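Local coordinates for protein taurine:2-oxoglutarate aminotransferase (Bifidobacterium kashiwanohense PV20-2, PDB 6JIX) that probably transfers the amino group of taurine to 2-oxoglutarate, using pyridoxal 5'-phosphate as its cofactor, at residues D103-G115 with P289-D301. Numbering follows the deposited sequence.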
ATOM      1  N   ASP A 103     -16.998 -18.061   1.696  1.00 35.08           N
ATOM      2  CA  ASP A 103     -17.464 -19.445   1.655  1.00 32.21           C
ATOM      3  C   ASP A 103     -16.504 -20.365   2.400  1.00 32.13           C
ATOM      4  O   ASP A 103     -15.423 -20.677   1.875  1.00 35.20           O
ATOM      5  CB  ASP A 103     -17.611 -19.913   0.210  1.00 30.31           C
ATOM      6  CG  ASP A 103     -18.102 -21.342   0.103  1.00 32.94           C
ATOM      7  OD1 ASP A 103     -18.432 -21.753  -1.033  1.00 27.88           O
ATOM      8  OD2 ASP A 103     -18.153 -22.054   1.139  1.00 31.26           O
ATOM      9  N   PRO A 104     -16.879 -20.850   3.596  1.00 29.92           N
ATOM     10  CA  PRO A 104     -15.912 -21.563   4.446  1.00 32.92           C
ATOM     11  C   PRO A 104     -15.566 -22.935   3.926  1.00 32.06           C
ATOM     12  O   PRO A 104     -14.539 -23.496   4.340  1.00 32.01           O
ATOM     13  CB  PRO A 104     -16.643 -21.696   5.801  1.00 30.20           C
ATOM     14  CG  PRO A 104     -17.805 -20.818   5.727  1.00 30.77           C
ATOM     15  CD  PRO A 104     -18.173 -20.683   4.270  1.00 32.89           C
ATOM     16  N   ASP A 105     -16.370 -23.475   3.007  1.00 34.97           N
ATOM     17  CA  ASP A 105     -16.079 -24.781   2.430  1.00 40.74           C
ATOM     18  C   ASP A 105     -15.104 -24.676   1.280  1.00 36.70           C
ATOM     19  O   ASP A 105     -14.519 -25.688   0.893  1.00 41.03           O
ATOM     20  CB  ASP A 105     -17.360 -25.482   1.950  1.00 34.71           C
ATOM     21  CG  ASP A 105     -18.389 -25.650   3.065  1.00 46.75           C
ATOM     22  OD1 ASP A 105     -17.975 -25.876   4.233  1.00 44.07           O
ATOM     23  OD2 ASP A 105     -19.607 -25.533   2.775  1.00 43.15           O
ATOM     24  N   PHE A 106     -14.921 -23.477   0.729  1.00 34.54           N
ATOM     25  CA  PHE A 106     -13.978 -23.263  -0.353  1.00 35.03           C
ATOM     26  C   PHE A 106     -12.734 -22.474   0.045  1.00 32.97           C
ATOM     27  O   PHE A 106     -11.622 -22.851  -0.335  1.00 29.63           O
ATOM     28  CB  PHE A 106     -14.696 -22.575  -1.510  1.00 31.55           C
ATOM     29  CG  PHE A 106     -13.896 -22.557  -2.752  1.00 32.06           C
ATOM     30  CD1 PHE A 106     -13.702 -23.721  -3.471  1.00 31.88           C
ATOM     31  CD2 PHE A 106     -13.291 -21.390  -3.183  1.00 30.48           C
ATOM     32  CE1 PHE A 106     -12.942 -23.721  -4.630  1.00 28.27           C
ATOM     33  CE2 PHE A 106     -12.535 -21.387  -4.335  1.00 33.40           C
ATOM     34  CZ  PHE A 106     -12.362 -22.558  -5.060  1.00 28.27           C
ATOM     35  N   TYR A 107     -12.874 -21.377   0.788  1.00 34.26           N
ATOM     36  CA  TYR A 107     -11.734 -20.527   1.117  1.00 31.81           C
ATOM     37  C   TYR A 107     -11.178 -20.878   2.490  1.00 32.49           C
ATOM     38  O   TYR A 107     -11.838 -21.523   3.310  1.00 35.85           O
ATOM     39  CB  TYR A 107     -12.112 -19.040   1.058  1.00 27.01           C
ATOM     40  CG  TYR A 107     -12.642 -18.661  -0.300  1.00 33.45           C
ATOM     41  CD1 TYR A 107     -11.772 -18.355  -1.355  1.00 33.19           C
ATOM     42  CD2 TYR A 107     -14.011 -18.674  -0.558  1.00 30.93           C
ATOM     43  CE1 TYR A 107     -12.262 -18.040  -2.619  1.00 28.25           C
ATOM     44  CE2 TYR A 107     -14.505 -18.362  -1.813  1.00 31.16           C
ATOM     45  CZ  TYR A 107     -13.632 -18.049  -2.834  1.00 29.35           C
ATOM     46  OH  TYR A 107     -14.145 -17.745  -4.066  1.00 30.05           O
ATOM     47  N   GLN A 108      -9.943 -20.439   2.729  1.00 30.25           N
ATOM     48  CA  GLN A 108      -9.223 -20.831   3.932  1.00 31.68           C
ATOM     49  C   GLN A 108      -8.558 -19.654   4.635  1.00 34.11           C
ATOM     50  O   GLN A 108      -8.760 -19.455   5.835  1.00 36.78           O
ATOM     51  CB  GLN A 108      -8.164 -21.882   3.592  1.00 35.36           C
ATOM     52  CG  GLN A 108      -7.674 -22.654   4.802  1.00 35.04           C
ATOM     53  CD  GLN A 108      -8.820 -23.112   5.688  1.00 34.94           C
ATOM     54  OE1 GLN A 108      -9.662 -23.910   5.271  1.00 42.02           O
ATOM     55  NE2 GLN A 108      -8.861 -22.606   6.915  1.00 34.90           N
ATOM     56  N   ARG A 109      -7.776 -18.858   3.917  1.00 31.36           N
ATOM     57  CA  ARG A 109      -6.959 -17.844   4.561  1.00 32.47           C
ATOM     58  C   ARG A 109      -7.188 -16.487   3.904  1.00 31.07           C
ATOM     59  O   ARG A 109      -7.786 -16.382   2.829  1.00 27.51           O
ATOM     60  CB  ARG A 109      -5.471 -18.229   4.521  1.00 31.00           C
ATOM     61  CG  ARG A 109      -5.183 -19.620   5.032  1.00 30.27           C
ATOM     62  CD  ARG A 109      -3.681 -19.937   5.012  1.00 31.25           C
ATOM     63  NE  ARG A 109      -3.409 -21.173   5.739  1.00 30.45           N
ATOM     64  CZ  ARG A 109      -3.276 -21.242   7.059  1.00 31.73           C
ATOM     65  NH1 ARG A 109      -3.371 -20.142   7.784  1.00 28.87           N
ATOM     66  NH2 ARG A 109      -3.063 -22.409   7.654  1.00 29.22           N
ATOM     67  N   VAL A 110      -6.732 -15.441   4.593  1.00 27.15           N
ATOM     68  CA  VAL A 110      -6.761 -14.074   4.088  1.00 26.27           C
ATOM     69  C   VAL A 110      -5.362 -13.465   4.216  1.00 29.08           C
ATOM     70  O   VAL A 110      -4.719 -13.568   5.272  1.00 22.45           O
ATOM     71  CB  VAL A 110      -7.802 -13.223   4.833  1.00 22.64           C
ATOM     72  CG1 VAL A 110      -7.669 -11.770   4.437  1.00 19.61           C
ATOM     73  CG2 VAL A 110      -9.188 -13.747   4.539  1.00 26.25           C
ATOM     74  N   PHE A 111      -4.888 -12.838   3.143  1.00 25.57           N
ATOM     75  CA  PHE A 111      -3.604 -12.143   3.154  1.00 23.94           C
ATOM     76  C   PHE A 111      -3.872 -10.642   3.188  1.00 24.18           C
ATOM     77  O   PHE A 111      -4.281 -10.058   2.176  1.00 26.94           O
ATOM     78  CB  PHE A 111      -2.756 -12.511   1.939  1.00 22.66           C
ATOM     79  CG  PHE A 111      -1.406 -11.867   1.955  1.00 25.15           C
ATOM     80  CD1 PHE A 111      -0.439 -12.284   2.861  1.00 22.02           C
ATOM     81  CD2 PHE A 111      -1.123 -10.808   1.117  1.00 22.59           C
ATOM     82  CE1 PHE A 111       0.800 -11.689   2.901  1.00 23.22           C
ATOM     83  CE2 PHE A 111       0.110 -10.208   1.154  1.00 24.81           C
ATOM     84  CZ  PHE A 111       1.077 -10.654   2.058  1.00 28.04           C
ATOM     85  N   PHE A 112      -3.628 -10.014   4.339  1.00 20.35           N
ATOM     86  CA  PHE A 112      -3.990  -8.617   4.513  1.00 19.28           C
ATOM     87  C   PHE A 112      -2.922  -7.699   3.927  1.00 20.66           C
ATOM     88  O   PHE A 112      -1.717  -7.913   4.107  1.00 20.62           O
ATOM     89  CB  PHE A 112      -4.210  -8.300   5.995  1.00 23.15           C
ATOM     90  CG  PHE A 112      -5.506  -8.843   6.548  1.00 24.17           C
ATOM     91  CD1 PHE A 112      -6.729  -8.397   6.056  1.00 21.84           C
ATOM     92  CD2 PHE A 112      -5.502  -9.801   7.560  1.00 21.54           C
ATOM     93  CE1 PHE A 112      -7.925  -8.907   6.552  1.00 20.92           C
ATOM     94  CE2 PHE A 112      -6.689 -10.317   8.060  1.00 20.67           C
ATOM     95  CZ  PHE A 112      -7.905  -9.873   7.547  1.00 22.67           C
ATOM     96  N   THR A 113      -3.382  -6.650   3.252  1.00 19.73           N
ATOM     97  CA  THR A 113      -2.521  -5.655   2.632  1.00 20.60           C
ATOM     98  C   THR A 113      -2.989  -4.272   3.058  1.00 20.50           C
ATOM     99  O   THR A 113      -3.835  -4.144   3.941  1.00 26.54           O
ATOM    100  CB  THR A 113      -2.567  -5.770   1.113  1.00 20.96           C
ATOM    101  OG1 THR A 113      -3.894  -5.452   0.683  1.00 23.99           O
ATOM    102  CG2 THR A 113      -2.217  -7.185   0.672  1.00 18.96           C
ATOM    103  N   ASN A 114      -2.438  -3.234   2.457  1.00 22.48           N
ATOM    104  CA  ASN A 114      -2.803  -1.873   2.808  1.00 20.74           C
ATOM    105  C   ASN A 114      -3.914  -1.297   1.952  1.00 22.98           C
ATOM    106  O   ASN A 114      -4.504  -0.283   2.341  1.00 22.66           O
ATOM    107  CB  ASN A 114      -1.578  -0.969   2.734  1.00 22.38           C
ATOM    108  CG  ASN A 114      -0.677  -1.166   3.914  1.00 23.66           C
ATOM    109  OD1 ASN A 114      -1.159  -1.483   5.001  1.00 20.56           O
ATOM    110  ND2 ASN A 114       0.636  -1.020   3.715  1.00 26.10           N
ATOM    111  N   GLY A 115      -4.159  -1.863   0.777  1.00 27.03           N
ATOM    112  CA  GLY A 115      -5.170  -1.328  -0.109  1.00 21.89           C
ATOM    113  C   GLY A 115      -5.436  -2.282  -1.245  1.00 24.38           C
ATOM    114  O   GLY A 115      -5.142  -3.474  -1.148  1.00 26.43           O
ATOM    115  N   PRO A 289      -6.680   2.308   6.217  1.00 26.37           N
ATOM    116  CA  PRO A 289      -6.215   1.571   5.028  1.00 23.65           C
ATOM    117  C   PRO A 289      -6.153   0.072   5.286  1.00 26.19           C
ATOM    118  O   PRO A 289      -5.461  -0.393   6.198  1.00 24.41           O
ATOM    119  CB  PRO A 289      -4.821   2.155   4.781  1.00 19.96           C
ATOM    120  CG  PRO A 289      -4.909   3.531   5.322  1.00 23.54           C
ATOM    121  CD  PRO A 289      -5.803   3.447   6.533  1.00 23.05           C
ATOM    122  N   LEU A 290      -6.847  -0.693   4.444  1.00 24.46           N
ATOM    123  CA  LEU A 290      -6.837  -2.144   4.571  1.00 22.51           C
ATOM    124  C   LEU A 290      -7.261  -2.757   3.249  1.00 23.77           C
ATOM    125  O   LEU A 290      -8.171  -2.254   2.587  1.00 27.43           O
ATOM    126  CB  LEU A 290      -7.771  -2.613   5.692  1.00 19.87           C
ATOM    127  CG  LEU A 290      -7.808  -4.114   5.983  1.00 23.07           C
ATOM    128  CD1 LEU A 290      -6.432  -4.674   6.354  1.00 19.57           C
ATOM    129  CD2 LEU A 290      -8.843  -4.426   7.075  1.00 21.74           C
ATOM    130  N   GLY A 291      -6.569  -3.815   2.861  1.00 23.73           N
ATOM    131  CA  GLY A 291      -6.930  -4.585   1.690  1.00 26.04           C
ATOM    132  C   GLY A 291      -6.571  -6.036   1.923  1.00 28.17           C
ATOM    133  O   GLY A 291      -6.115  -6.374   3.022  1.00 25.90           O
ATOM    134  N   GLY A 292      -6.725  -6.896   0.921  1.00 25.85           N
ATOM    135  CA  GLY A 292      -6.334  -8.276   1.136  1.00 26.37           C
ATOM    136  C   GLY A 292      -6.618  -9.167  -0.055  1.00 31.24           C
ATOM    137  O   GLY A 292      -7.144  -8.733  -1.093  1.00 29.77           O
ATOM    138  N   VAL A 293      -6.217 -10.430   0.114  1.00 26.83           N
ATOM    139  CA  VAL A 293      -6.466 -11.513  -0.829  1.00 25.71           C
ATOM    140  C   VAL A 293      -7.093 -12.649  -0.039  1.00 22.42           C
ATOM    141  O   VAL A 293      -6.519 -13.101   0.957  1.00 24.56           O
ATOM    142  CB  VAL A 293      -5.182 -12.005  -1.527  1.00 24.39           C
ATOM    143  CG1 VAL A 293      -5.535 -12.890  -2.703  1.00 19.25           C
ATOM    144  CG2 VAL A 293      -4.307 -10.840  -1.958  1.00 22.15           C
ATOM    145  N   VAL A 294      -8.260 -13.094  -0.463  1.00 20.96           N
ATOM    146  CA  VAL A 294      -8.865 -14.307   0.068  1.00 21.03           C
ATOM    147  C   VAL A 294      -8.476 -15.462  -0.845  1.00 24.27           C
ATOM    148  O   VAL A 294      -8.669 -15.395  -2.069  1.00 23.24           O
ATOM    149  CB  VAL A 294     -10.390 -14.170   0.153  1.00 20.67           C
ATOM    150  CG1 VAL A 294     -10.962 -15.347   0.903  1.00 21.07           C
ATOM    151  CG2 VAL A 294     -10.755 -12.835   0.780  1.00 18.53           C
ATOM    152  N   VAL A 295      -7.908 -16.511  -0.263  1.00 20.06           N
ATOM    153  CA  VAL A 295      -7.372 -17.597  -1.063  1.00 25.59           C
ATOM    154  C   VAL A 295      -8.124 -18.875  -0.731  1.00 25.33           C
ATOM    155  O   VAL A 295      -8.570 -19.089   0.396  1.00 27.74           O
ATOM    156  CB  VAL A 295      -5.841 -17.761  -0.867  1.00 28.91           C
ATOM    157  CG1 VAL A 295      -5.134 -16.423  -1.040  1.00 22.63           C
ATOM    158  CG2 VAL A 295      -5.517 -18.353   0.490  1.00 30.73           C
ATOM    159  N   SER A 296      -8.262 -19.727  -1.740  1.00 31.09           N
ATOM    160  CA  SER A 296      -8.907 -21.025  -1.642  1.00 28.80           C
ATOM    161  C   SER A 296      -8.133 -21.973  -0.716  1.00 32.64           C
ATOM    162  O   SER A 296      -6.966 -21.744  -0.361  1.00 34.64           O
ATOM    163  CB  SER A 296      -8.982 -21.642  -3.026  1.00 29.21           C
ATOM    164  OG  SER A 296      -7.656 -21.915  -3.455  1.00 29.76           O
ATOM    165  N   LYS A 297      -8.799 -23.066  -0.322  1.00 30.46           N
ATOM    166  CA  LYS A 297      -8.108 -24.111   0.433  1.00 31.43           C
ATOM    167  C   LYS A 297      -6.925 -24.670  -0.350  1.00 32.32           C
ATOM    168  O   LYS A 297      -5.845 -24.869   0.210  1.00 33.17           O
ATOM    169  CB  LYS A 297      -9.069 -25.243   0.788  1.00 33.40           C
ATOM    170  CG  LYS A 297      -9.856 -25.051   2.082  1.00 39.10           C
ATOM    171  CD  LYS A 297     -11.068 -26.003   2.165  1.00 34.88           C
ATOM    172  CE  LYS A 297     -12.231 -25.380   2.944  1.00 40.23           C
ATOM    173  NZ  LYS A 297     -11.946 -25.152   4.402  1.00 40.17           N
ATOM    174  N   ARG A 298      -7.099 -24.919  -1.651  1.00 34.91           N
ATOM    175  CA  ARG A 298      -5.984 -25.430  -2.446  1.00 33.05           C
ATOM    176  C   ARG A 298      -4.792 -24.490  -2.356  1.00 31.82           C
ATOM    177  O   ARG A 298      -3.670 -24.916  -2.067  1.00 31.80           O
ATOM    178  CB  ARG A 298      -6.405 -25.643  -3.903  1.00 27.96           C
ATOM    179  N   ILE A 299      -5.024 -23.196  -2.585  1.00 34.42           N
ATOM    180  CA  ILE A 299      -3.935 -22.224  -2.513  1.00 30.78           C
ATOM    181  C   ILE A 299      -3.353 -22.163  -1.102  1.00 34.73           C
ATOM    182  O   ILE A 299      -2.133 -22.087  -0.921  1.00 32.82           O
ATOM    183  CB  ILE A 299      -4.426 -20.845  -2.994  1.00 29.67           C
ATOM    184  CG1 ILE A 299      -4.724 -20.889  -4.507  1.00 29.45           C
ATOM    185  CG2 ILE A 299      -3.425 -19.764  -2.626  1.00 21.75           C
ATOM    186  CD1 ILE A 299      -5.283 -19.591  -5.084  1.00 22.76           C
ATOM    187  N   SER A 300      -4.211 -22.185  -0.075  1.00 36.38           N
ATOM    188  CA  SER A 300      -3.695 -22.232   1.291  1.00 33.23           C
ATOM    189  C   SER A 300      -2.802 -23.453   1.488  1.00 35.50           C
ATOM    190  O   SER A 300      -1.732 -23.364   2.107  1.00 35.69           O
ATOM    191  CB  SER A 300      -4.854 -22.217   2.291  1.00 35.11           C
ATOM    192  OG  SER A 300      -4.421 -22.510   3.611  1.00 34.28           O
ATOM    193  N   ASP A 301      -3.221 -24.601   0.946  1.00 35.42           N
ATOM    194  CA  ASP A 301      -2.415 -25.817   1.030  1.00 34.48           C
ATOM    195  C   ASP A 301      -1.057 -25.619   0.382  1.00 32.16           C
ATOM    196  O   ASP A 301      -0.037 -26.041   0.935  1.00 35.25           O
ATOM    197  CB  ASP A 301      -3.131 -26.988   0.348  1.00 36.32           C
ATOM    198  CG  ASP A 301      -4.234 -27.601   1.209  1.00 40.71           C
ATOM    199  OD1 ASP A 301      -4.348 -27.244   2.409  1.00 40.06           O
ATOM    200  OD2 ASP A 301      -4.986 -28.444   0.670  1.00 38.41           O
TER
HETATM  201  O   HOH W   1      -3.146  -2.245   6.591  1.00 21.22           O
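Lys-297 and Gln-108 cross obliquely, their polar ends meeting, where strand 291-296 gives way to helix 297-305. The lysine chain bends at its last two torsions (chi4 -66°), which brings NZ to Gln-108 OE1 at 2.7 Å and to Pro-104 O at 3.1 Å, while its backbone N donates to Phe-106 O. An alanine in place of Lys-297 would probably leave Gln-108 OE1 and Pro-104 O without the donor they share and the carboxamide of Gln-108 less fixed on that side. One helical turn on, Ser-300 OG takes a weak bond from Arg-109 NE (2.7 Å) at the guanidinium edge; CG of Arg-109 lies anti to the carbonyl carbon (chi1 -51°), and the extended chain carries the group alongside the serine. Arg-109 NH2 donates to Ser-16 O of the second subunit.

Between these ends and the cofactor, 107-113 pairs antiparallel with 291-296 as the outermost strand, within this chain, of the seven-stranded sheet of the fold type I aminotransferase large domain; the backbone of Val-110 bonds to the second subunit. A beta bulge at Gln-108 shifts the register by one, and Gln-108 N bonds to Val-295 O at 3.0 Å. Beside it Tyr-107 crosses Val-294 at about a right angle, CD1 to CG1 3.8 Å. One face holds Val-110, Phe-112 and Val-294, with Phe-112 CD1 3.7 Å from Leu-290 CD1; helix 89-102 packs over this side. On the other, Phe-111, Val-293 and Thr-113 pack against helix 116-131. Thr-113 OG1 donates to Gly-115 O at 3.0 Å. Asp-118 accepts from the backbone N of both Asn-114 and Gly-115, and Gly-115 touches the pyridoxal phosphate.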